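PDB 2EAB: alpha-fucosidase from Bifidobacterium bifidum, which probably releases alpha-1,2-linked L-fucose from glycans by hydrolysis, this chain being the catalytic portion of a longer protein. Local coordinates for residues E77-G82 against N135-G140; G648-W653 against K704-Y709; G65-E70 against T151-Y156. All coordinates share one frame; numbering follows the deposited sequence.

How the contacts relate
Three contacts illustrate how one polypeptide suits its chemistry to its place in the fold. Contact 1 and contact 3 belong to the N-terminal beta domain and share strand 69-76: segment 65-70 runs into its start, segment 77-82 leaves its end, and contact 1 is nested within the loop that contact 3 closes. Contact 1 is wholly buried and joins aromatic packing, backbone bonds and a calcium ligand. Contact 3, farther from the chain centre and partly buried, relies on small apolar groups and one tyrosine hydroxyl. Contact 2, about 41 Å from contact 1 between centres, lies in the helical catalytic domain, where a loop meets a helix through a serine, a threonine and two waters.

Contact 1: E77-G82 against N135-G140; sequences ETLWTG and NYLNWG. With CA (calcium ion), chain C.
Trp80 spreads its indole over backbone rather than over another ring: Asn135 C sits 3.3 Å above the plane, toward the rim, and Tyr136 N lies over the same face. Farther along the indole, Tyr136 CB stands 4.2 Å from the centroid of the five-membered ring, a CH-pi contact over the face. The two side chains cross at about a right angle, and the phenol is inclined obliquely to the indole, while its OH is bonded to Ile400 O. The backbones form a single bridge between Trp80 and Tyr136. Leu137 N gives a hydrogen bond of 3.0 Å to Leu79 O at 160°, and Thr81 N gives one to Asn135 O. With chi1 57°, Thr81 OG1 lies between its own N and carbonyl carbon, where it accepts from Asn135 N (3.1 Å) and also bonds to Asp407 O. Leu79 brings CD2 to Leu137 CB (3.9 Å) and to Trp139 CE3, and Leu235 and Thr282 of neighbouring strands touch this apolar cluster. The CB of Glu77 points away from segment 135-140, and its OE2 binds the calcium ion at 2.7 Å while OE1 meets Gln392 N. The arrangement is that of two loops pinned by a lone beta bridge beside a calcium site, which Leu393 O and Ser386 O help complete from the catalytic domain.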
loop_
_atom_site.group_PDB
_atom_site.type_symbol
_atom_site.label_atom_id
_atom_site.label_comp_id
_atom_site.label_asym_id
_atom_site.label_seq_id
_atom_site.Cartn_x
_atom_site.Cartn_y
_atom_site.Cartn_z
ATOM N N GLU A 77 -6.395 13.844 4.582
ATOM C CA GLU A 77 -6.764 12.456 4.270
ATOM C C GLU A 77 -8.259 12.143 4.340
ATOM O O GLU A 77 -8.707 11.178 3.722
ATOM C CB GLU A 77 -6.011 11.489 5.191
ATOM C CG GLU A 77 -6.343 11.716 6.663
ATOM C CD GLU A 77 -5.937 10.599 7.600
ATOM O OE1 GLU A 77 -6.009 10.853 8.822
ATOM O OE2 GLU A 77 -5.572 9.491 7.145
ATOM N N THR A 78 -9.015 12.922 5.111
ATOM C CA THR A 78 -10.432 12.616 5.309
ATOM C C THR A 78 -11.388 13.430 4.444
ATOM O O THR A 78 -12.604 13.325 4.621
ATOM C CB THR A 78 -10.871 12.739 6.797
ATOM O OG1 THR A 78 -10.844 14.113 7.210
ATOM C CG2 THR A 78 -9.973 11.911 7.711
ATOM N N LEU A 79 -10.862 14.223 3.508
ATOM C CA LEU A 79 -11.728 15.043 2.658
ATOM C C LEU A 79 -12.306 14.177 1.548
ATOM O O LEU A 79 -11.791 14.115 0.430
ATOM C CB LEU A 79 -11.002 16.276 2.113
ATOM C CG LEU A 79 -11.959 17.360 1.596
ATOM C CD1 LEU A 79 -12.678 18.066 2.747
ATOM C CD2 LEU A 79 -11.227 18.366 0.742
ATOM N N TRP A 80 -13.396 13.503 1.904
ATOM C CA TRP A 80 -14.039 12.484 1.094
ATOM C C TRP A 80 -15.513 12.827 0.900
ATOM O O TRP A 80 -16.233 13.040 1.875
ATOM C CB TRP A 80 -13.949 11.146 1.838
ATOM C CG TRP A 80 -12.826 10.245 1.432
ATOM C CD1 TRP A 80 -11.552 10.198 1.933
ATOM C CD2 TRP A 80 -12.910 9.218 0.450
ATOM N NE1 TRP A 80 -10.839 9.196 1.300
ATOM C CE2 TRP A 80 -11.654 8.582 0.385
ATOM C CE3 TRP A 80 -13.942 8.767 -0.383
ATOM C CZ2 TRP A 80 -11.398 7.525 -0.495
ATOM C CZ3 TRP A 80 -13.693 7.724 -1.251
ATOM C CH2 TRP A 80 -12.429 7.116 -1.303
ATOM N N THR A 81 -15.955 12.884 -0.353
ATOM C CA THR A 81 -17.386 12.928 -0.639
ATOM C C THR A 81 -17.970 11.513 -0.534
ATOM O O THR A 81 -17.234 10.544 -0.363
ATOM C CB THR A 81 -17.681 13.509 -2.034
ATOM O OG1 THR A 81 -16.985 12.738 -3.015
ATOM C CG2 THR A 81 -17.262 14.975 -2.132
ATOM N N GLY A 82 -19.292 11.410 -0.635
ATOM C CA GLY A 82 -20.004 10.145 -0.493
ATOM C C GLY A 82 -20.462 9.885 0.930
ATOM O O GLY A 82 -20.299 10.721 1.823
ATOM N N ASN A 135 -15.612 10.055 -3.517
ATOM C CA ASN A 135 -14.201 9.923 -3.842
ATOM C C ASN A 135 -13.373 10.831 -2.948
ATOM O O ASN A 135 -13.922 11.639 -2.195
ATOM C CB ASN A 135 -13.925 10.162 -5.343
ATOM C CG ASN A 135 -14.230 11.591 -5.819
ATOM O OD1 ASN A 135 -14.857 12.409 -5.136
ATOM N ND2 ASN A 135 -13.777 11.882 -7.028
ATOM N N TYR A 136 -12.060 10.659 -3.012
ATOM C CA TYR A 136 -11.113 11.514 -2.318
ATOM C C TYR A 136 -10.921 12.805 -3.098
ATOM O O TYR A 136 -10.757 12.767 -4.317
ATOM C CB TYR A 136 -9.779 10.790 -2.238
ATOM C CG TYR A 136 -8.705 11.493 -1.437
ATOM C CD1 TYR A 136 -8.924 11.854 -0.114
ATOM C CD2 TYR A 136 -7.453 11.751 -1.990
ATOM C CE1 TYR A 136 -7.927 12.464 0.638
ATOM C CE2 TYR A 136 -6.447 12.371 -1.250
ATOM C CZ TYR A 136 -6.693 12.718 0.064
ATOM O OH TYR A 136 -5.708 13.305 0.822
ATOM N N LEU A 137 -10.918 13.931 -2.387
ATOM C CA LEU A 137 -10.767 15.254 -2.997
ATOM C C LEU A 137 -9.421 15.886 -2.708
ATOM O O LEU A 137 -8.975 15.892 -1.557
ATOM C CB LEU A 137 -11.802 16.225 -2.424
ATOM C CG LEU A 137 -13.294 15.981 -2.605
ATOM C CD1 LEU A 137 -14.102 17.045 -1.896
ATOM C CD2 LEU A 137 -13.663 15.922 -4.051
ATOM N N ASN A 138 -8.804 16.485 -3.729
ATOM C CA ASN A 138 -7.805 17.511 -3.465
ATOM C C ASN A 138 -8.483 18.595 -2.631
ATOM O O ASN A 138 -9.571 19.056 -2.980
ATOM C CB ASN A 138 -7.265 18.118 -4.757
ATOM C CG ASN A 138 -6.515 19.414 -4.513
ATOM O OD1 ASN A 138 -5.435 19.424 -3.911
ATOM N ND2 ASN A 138 -7.096 20.520 -4.947
ATOM N N TRP A 139 -7.851 18.996 -1.532
ATOM C CA TRP A 139 -8.408 20.037 -0.674
ATOM C C TRP A 139 -8.330 21.384 -1.392
ATOM O O TRP A 139 -9.344 22.078 -1.556
ATOM C CB TRP A 139 -7.666 20.074 0.662
ATOM C CG TRP A 139 -8.192 21.059 1.666
ATOM C CD1 TRP A 139 -8.209 22.422 1.557
ATOM C CD2 TRP A 139 -8.738 20.753 2.950
ATOM N NE1 TRP A 139 -8.747 22.979 2.690
ATOM C CE2 TRP A 139 -9.084 21.979 3.560
ATOM C CE3 TRP A 139 -8.983 19.559 3.640
ATOM C CZ2 TRP A 139 -9.649 22.046 4.833
ATOM C CZ3 TRP A 139 -9.544 19.628 4.906
ATOM C CH2 TRP A 139 -9.873 20.864 5.489
ATOM N N GLY A 140 -7.126 21.736 -1.835
ATOM C CA GLY A 140 -6.890 22.979 -2.555
ATOM C C GLY A 140 -5.405 23.216 -2.686
ATOM O O GLY A 140 -4.633 22.273 -2.913
HETATM CA CA CA C . -3.669 8.508 5.542
#

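Contact 2: G648-W653 against K704-Y709; sequences GQIKEW and KTSLRY
Thr705, which meets Gly648 across the contact, also lies against a flat group of its own helix: the guanidinium of Arg708 has Thr705 CA 3.6 Å from its plane, offset toward the rim. The Trp653 ring similarly takes Glu652 CG over one face. Both pairs are local to their segments, and no ring or guanidinium is stacked across the contact. The carboxamide of Gln649 is also directed elsewhere, with NE2 bonded to Glu656 OE1 and Gly657 O, and OE1 to Ser647 N; of the Gln649 side chain, CB comes nearest the helix, 3.7 Å from Ser706 OG.

The direct polar link is made by Ser706. Its OG accepts a hydrogen bond from Ile650 N at 2.9 Å, somewhat bent, with an N-H...O angle of 139°. The torsion chi1 of -71° sets OG beside the serine's own N and anti to its carbonyl carbon, where it faces the loop and touches Ile650 CB. A water 2.7 Å from the same OG gives a weak bond to Ile650 O, so the hydroxyl addresses both polar ends of one residue, directly and through solvent. At the preceding residue of the helix, Thr705 CB packs on Gly648 O at 3.5 Å. A second water donates to that carbonyl and lies 2.7 Å from Thr705 OG1, which also bonds to Asp701 O of the same helix. Ile650 also packs on Ile642, and Glu652 forms a salt bridge with Arg710 beyond the segment.

A long loop is thus docked on helix 697-711 at two adjacent hydroxyl residues, Ser706 bonding the backbone directly and Thr705 through a water, a loop-on-helix contact within the catalytic domain of glycoside hydrolase family 95, whose clan is built on an (alpha/alpha)6 barrel.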
loop_
_atom_site.group_PDB
_atom_site.type_symbol
_atom_site.label_atom_id
_atom_site.label_comp_id
_atom_site.label_asym_id
_atom_site.label_seq_id
_atom_site.Cartn_x
_atom_site.Cartn_y
_atom_site.Cartn_z
ATOM N N GLY A 648 2.638 -27.432 -18.399
ATOM C CA GLY A 648 3.507 -27.255 -17.231
ATOM C C GLY A 648 3.249 -25.959 -16.476
ATOM O O GLY A 648 4.112 -25.489 -15.734
ATOM N N GLN A 649 2.057 -25.396 -16.670
ATOM C CA GLN A 649 1.665 -24.109 -16.101
ATOM C C GLN A 649 0.803 -24.289 -14.852
ATOM O O GLN A 649 0.170 -25.325 -14.676
ATOM C CB GLN A 649 0.891 -23.305 -17.158
ATOM C CG GLN A 649 -0.635 -23.597 -17.265
ATOM C CD GLN A 649 -1.007 -24.925 -17.934
ATOM O OE1 GLN A 649 -0.165 -25.794 -18.175
ATOM N NE2 GLN A 649 -2.290 -25.076 -18.236
ATOM N N ILE A 650 0.768 -23.270 -13.993
ATOM C CA ILE A 650 -0.251 -23.206 -12.946
ATOM C C ILE A 650 -1.588 -22.916 -13.626
ATOM O O ILE A 650 -1.723 -21.899 -14.312
ATOM C CB ILE A 650 0.044 -22.077 -11.923
ATOM C CG1 ILE A 650 1.417 -22.258 -11.259
ATOM C CG2 ILE A 650 -1.081 -21.972 -10.891
ATOM C CD1 ILE A 650 1.526 -23.421 -10.279
ATOM N N LYS A 651 -2.563 -23.803 -13.459
ATOM C CA LYS A 651 -3.884 -23.567 -14.048
ATOM C C LYS A 651 -4.529 -22.328 -13.438
ATOM O O LYS A 651 -4.441 -22.104 -12.226
ATOM C CB LYS A 651 -4.807 -24.761 -13.834
ATOM C CG LYS A 651 -4.425 -26.010 -14.602
ATOM C CD LYS A 651 -5.461 -27.100 -14.414
ATOM C CE LYS A 651 -4.972 -28.417 -14.996
ATOM N NZ LYS A 651 -6.013 -29.472 -14.932
ATOM N N GLU A 652 -5.184 -21.535 -14.282
ATOM C CA GLU A 652 -5.934 -20.370 -13.826
ATOM C C GLU A 652 -7.393 -20.752 -13.528
ATOM O O GLU A 652 -8.017 -20.175 -12.629
ATOM C CB GLU A 652 -5.813 -19.227 -14.846
ATOM C CG GLU A 652 -6.548 -17.947 -14.440
ATOM C CD GLU A 652 -6.079 -16.690 -15.162
ATOM O OE1 GLU A 652 -5.218 -16.768 -16.066
ATOM O OE2 GLU A 652 -6.596 -15.604 -14.820
ATOM N N TRP A 653 -7.905 -21.742 -14.264
ATOM C CA TRP A 653 -9.241 -22.299 -14.042
ATOM C C TRP A 653 -9.150 -23.806 -13.905
ATOM O O TRP A 653 -8.284 -24.437 -14.512
ATOM C CB TRP A 653 -10.179 -21.965 -15.202
ATOM C CG TRP A 653 -10.344 -20.502 -15.422
ATOM C CD1 TRP A 653 -11.242 -19.671 -14.806
ATOM C CD2 TRP A 653 -9.579 -19.685 -16.307
ATOM N NE1 TRP A 653 -11.080 -18.384 -15.262
ATOM C CE2 TRP A 653 -10.070 -18.365 -16.188
ATOM C CE3 TRP A 653 -8.529 -19.940 -17.203
ATOM C CZ2 TRP A 653 -9.540 -17.303 -16.924
ATOM C CZ3 TRP A 653 -8.009 -18.888 -17.934
ATOM C CH2 TRP A 653 -8.515 -17.584 -17.791
ATOM N N LYS A 704 7.038 -20.500 -12.549
ATOM C CA LYS A 704 8.005 -19.871 -13.444
ATOM C C LYS A 704 7.547 -19.966 -14.907
ATOM O O LYS A 704 7.678 -19.002 -15.661
ATOM C CB LYS A 704 9.393 -20.492 -13.265
ATOM C CG LYS A 704 10.105 -20.133 -11.961
ATOM C CD LYS A 704 11.433 -20.888 -11.896
ATOM C CE LYS A 704 12.177 -20.707 -10.588
ATOM N NZ LYS A 704 13.427 -21.525 -10.580
ATOM N N THR A 705 6.999 -21.117 -15.289
ATOM C CA THR A 705 6.449 -21.300 -16.634
ATOM C C THR A 705 5.294 -20.327 -16.880
ATOM O O THR A 705 5.252 -19.651 -17.909
ATOM C CB THR A 705 6.016 -22.754 -16.846
ATOM O OG1 THR A 705 7.182 -23.583 -16.806
ATOM C CG2 THR A 705 5.319 -22.946 -18.191
ATOM N N SER A 706 4.379 -20.237 -15.915
ATOM C CA SER A 706 3.273 -19.283 -15.997
ATOM C C SER A 706 3.764 -17.846 -16.141
ATOM O O SER A 706 3.249 -17.091 -16.972
ATOM C CB SER A 706 2.368 -19.403 -14.772
ATOM O OG SER A 706 1.623 -20.603 -14.813
ATOM N N LEU A 707 4.745 -17.467 -15.322
ATOM C CA LEU A 707 5.331 -16.132 -15.381
ATOM C C LEU A 707 5.977 -15.839 -16.728
ATOM O O LEU A 707 5.830 -14.740 -17.257
ATOM C CB LEU A 707 6.365 -15.943 -14.272
ATOM C CG LEU A 707 5.848 -15.746 -12.847
ATOM C CD1 LEU A 707 6.997 -15.863 -11.873
ATOM C CD2 LEU A 707 5.148 -14.405 -12.685
ATOM N N ARG A 708 6.699 -16.816 -17.278
ATOM C CA ARG A 708 7.375 -16.620 -18.560
ATOM C C ARG A 708 6.376 -16.317 -19.673
ATOM O O ARG A 708 6.582 -15.382 -20.449
ATOM C CB ARG A 708 8.262 -17.813 -18.929
ATOM C CG ARG A 708 9.548 -17.908 -18.110
ATOM C CD ARG A 708 10.561 -18.870 -18.730
ATOM N NE ARG A 708 9.989 -20.184 -19.021
ATOM C CZ ARG A 708 9.927 -21.198 -18.161
ATOM N NH1 ARG A 708 10.406 -21.072 -16.929
ATOM N NH2 ARG A 708 9.384 -22.350 -18.539
ATOM N N TYR A 709 5.295 -17.091 -19.743
ATOM C CA TYR A 709 4.261 -16.827 -20.738
ATOM C C TYR A 709 3.644 -15.440 -20.566
ATOM O O TYR A 709 3.394 -14.742 -21.548
ATOM C CB TYR A 709 3.166 -17.887 -20.693
ATOM C CG TYR A 709 3.500 -19.181 -21.400
ATOM C CD1 TYR A 709 3.609 -19.235 -22.793
ATOM C CD2 TYR A 709 3.670 -20.361 -20.680
ATOM C CE1 TYR A 709 3.903 -20.433 -23.447
ATOM C CE2 TYR A 709 3.960 -21.562 -21.323
ATOM C CZ TYR A 709 4.076 -21.593 -22.706
ATOM O OH TYR A 709 4.363 -22.777 -23.349
HETATM O O HOH W 1 6.871 -26.261 -17.145
HETATM O O HOH W 2 -0.390 -19.688 -16.394
#

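Contact 3: G65-E70 against T151-Y156; sequences GEVSRE and TTVTEY
In the N-terminal beta domain, which belongs to the galactose mutarotase-like clan, the turn between antiparallel strands 59-63 and 69-76 packs on the connection that carries the chain from one large antiparallel sheet to the other. Val67 supplies the apolar side chain of the turn. Its CG1 meets Val153 CG1 at 3.7 Å, the two side chains sliding past each other in opposite directions, while Val67 CB touches Thr151 CG2, also at 3.7 Å. Phe148 and Phe171 border this small patch. Next to it, Tyr156 extends its ring toward the turn, CG anti to the backbone N (chi1 -177°), and OH donates a short hydrogen bond of 2.5 Å to Gly65 O. That oxygen lies at the ring edge, in its plane, and the hydroxyl oxygen is tilted 17° from the carbonyl plane. A phenylalanine here would probably leave the Gly65 carbonyl without this donor and the turn less firmly tied to the connection. Glycine suits position 65, since its phi is positive and a CB would collide with Tyr156 OH. The turn is also closed from within: Glu70 OE1 accepts from Glu66 N at 2.9 Å, approached from above the carboxylate plane.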
loop_
_atom_site.group_PDB
_atom_site.type_symbol
_atom_site.label_atom_id
_atom_site.label_comp_id
_atom_site.label_asym_id
_atom_site.label_seq_id
_atom_site.Cartn_x
_atom_site.Cartn_y
_atom_site.Cartn_z
ATOM N N GLY A 65 7.742 24.829 -6.030
ATOM C CA GLY A 65 9.003 25.571 -6.012
ATOM C C GLY A 65 9.076 26.674 -7.052
ATOM O O GLY A 65 10.154 26.971 -7.575
ATOM N N GLU A 66 7.932 27.279 -7.362
ATOM C CA GLU A 66 7.901 28.383 -8.321
ATOM C C GLU A 66 8.565 29.621 -7.742
ATOM O O GLU A 66 8.520 29.853 -6.539
ATOM C CB GLU A 66 6.470 28.684 -8.768
ATOM C CG GLU A 66 5.744 27.486 -9.383
ATOM C CD GLU A 66 6.468 26.900 -10.581
ATOM O OE1 GLU A 66 6.971 27.684 -11.417
ATOM O OE2 GLU A 66 6.540 25.655 -10.689
ATOM N N VAL A 67 9.181 30.415 -8.612
ATOM C CA VAL A 67 9.957 31.575 -8.173
ATOM C C VAL A 67 9.069 32.652 -7.542
ATOM O O VAL A 67 9.278 33.036 -6.390
ATOM C CB VAL A 67 10.822 32.158 -9.323
ATOM C CG1 VAL A 67 11.422 33.507 -8.932
ATOM C CG2 VAL A 67 11.928 31.185 -9.705
ATOM N N SER A 68 8.074 33.126 -8.290
ATOM C CA SER A 68 7.244 34.233 -7.821
ATOM C C SER A 68 5.937 33.769 -7.178
ATOM O O SER A 68 5.689 34.053 -6.010
ATOM C CB SER A 68 6.974 35.233 -8.946
ATOM O OG SER A 68 6.324 36.384 -8.437
ATOM N N ARG A 69 5.097 33.070 -7.936
ATOM C CA ARG A 69 3.846 32.572 -7.370
ATOM C C ARG A 69 4.039 31.128 -6.934
ATOM O O ARG A 69 3.707 30.181 -7.654
ATOM C CB ARG A 69 2.665 32.739 -8.334
ATOM C CG ARG A 69 1.314 32.431 -7.691
ATOM C CD ARG A 69 0.167 33.046 -8.470
ATOM N NE ARG A 69 -1.128 32.455 -8.121
ATOM C CZ ARG A 69 -1.904 32.852 -7.114
ATOM N NH1 ARG A 69 -1.533 33.847 -6.315
ATOM N NH2 ARG A 69 -3.065 32.243 -6.902
ATOM N N GLU A 70 4.615 30.985 -5.748
ATOM C CA GLU A 70 4.863 29.680 -5.167
ATOM C C GLU A 70 3.546 28.979 -4.848
ATOM O O GLU A 70 2.551 29.621 -4.492
ATOM C CB GLU A 70 5.749 29.813 -3.926
ATOM C CG GLU A 70 5.933 28.538 -3.099
ATOM C CD GLU A 70 6.729 27.435 -3.800
ATOM O OE1 GLU A 70 6.342 27.006 -4.906
ATOM O OE2 GLU A 70 7.738 26.978 -3.218
ATOM N N THR A 151 11.076 36.793 -13.460
ATOM C CA THR A 151 11.264 35.460 -12.877
ATOM C C THR A 151 12.726 34.998 -12.926
ATOM O O THR A 151 13.064 33.923 -12.418
ATOM C CB THR A 151 10.387 34.403 -13.598
ATOM O OG1 THR A 151 9.325 35.047 -14.313
ATOM C CG2 THR A 151 9.799 33.422 -12.602
ATOM N N THR A 152 13.586 35.816 -13.532
ATOM C CA THR A 152 14.991 35.464 -13.746
ATOM C C THR A 152 15.738 35.286 -12.429
ATOM O O THR A 152 15.744 36.175 -11.575
ATOM C CB THR A 152 15.710 36.508 -14.631
ATOM O OG1 THR A 152 14.944 36.734 -15.819
ATOM C CG2 THR A 152 17.106 36.022 -15.024
ATOM N N VAL A 153 16.355 34.116 -12.276
ATOM C CA VAL A 153 17.104 33.780 -11.070
ATOM C C VAL A 153 18.403 33.041 -11.391
ATOM O O VAL A 153 18.608 32.571 -12.513
ATOM C CB VAL A 153 16.268 32.917 -10.075
ATOM C CG1 VAL A 153 15.095 33.709 -9.509
ATOM C CG2 VAL A 153 15.793 31.618 -10.728
ATOM N N THR A 154 19.276 32.963 -10.393
ATOM C CA THR A 154 20.445 32.091 -10.433
ATOM C C THR A 154 20.489 31.281 -9.141
ATOM O O THR A 154 19.727 31.550 -8.207
ATOM C CB THR A 154 21.767 32.882 -10.583
ATOM O OG1 THR A 154 21.887 33.823 -9.510
ATOM C CG2 THR A 154 21.832 33.608 -11.925
ATOM N N GLU A 155 21.380 30.292 -9.099
ATOM C CA GLU A 155 21.586 29.446 -7.917
ATOM C C GLU A 155 20.295 28.781 -7.432
ATOM O O GLU A 155 20.094 28.582 -6.227
ATOM C CB GLU A 155 22.269 30.238 -6.794
ATOM C CG GLU A 155 23.674 30.702 -7.171
ATOM C CD GLU A 155 24.263 31.729 -6.221
ATOM O OE1 GLU A 155 23.854 31.784 -5.042
ATOM O OE2 GLU A 155 25.153 32.486 -6.660
ATOM N N TYR A 156 19.426 28.447 -8.383
ATOM C CA TYR A 156 18.164 27.792 -8.063
ATOM C C TYR A 156 18.355 26.320 -7.750
ATOM O O TYR A 156 19.005 25.599 -8.500
ATOM C CB TYR A 156 17.139 27.936 -9.195
ATOM C CG TYR A 156 15.812 27.313 -8.822
ATOM C CD1 TYR A 156 14.755 28.096 -8.372
ATOM C CD2 TYR A 156 15.628 25.929 -8.878
ATOM C CE1 TYR A 156 13.544 27.518 -8.002
ATOM C CE2 TYR A 156 14.428 25.345 -8.505
ATOM C CZ TYR A 156 13.393 26.140 -8.072
ATOM O OH TYR A 156 12.210 25.531 -7.713
#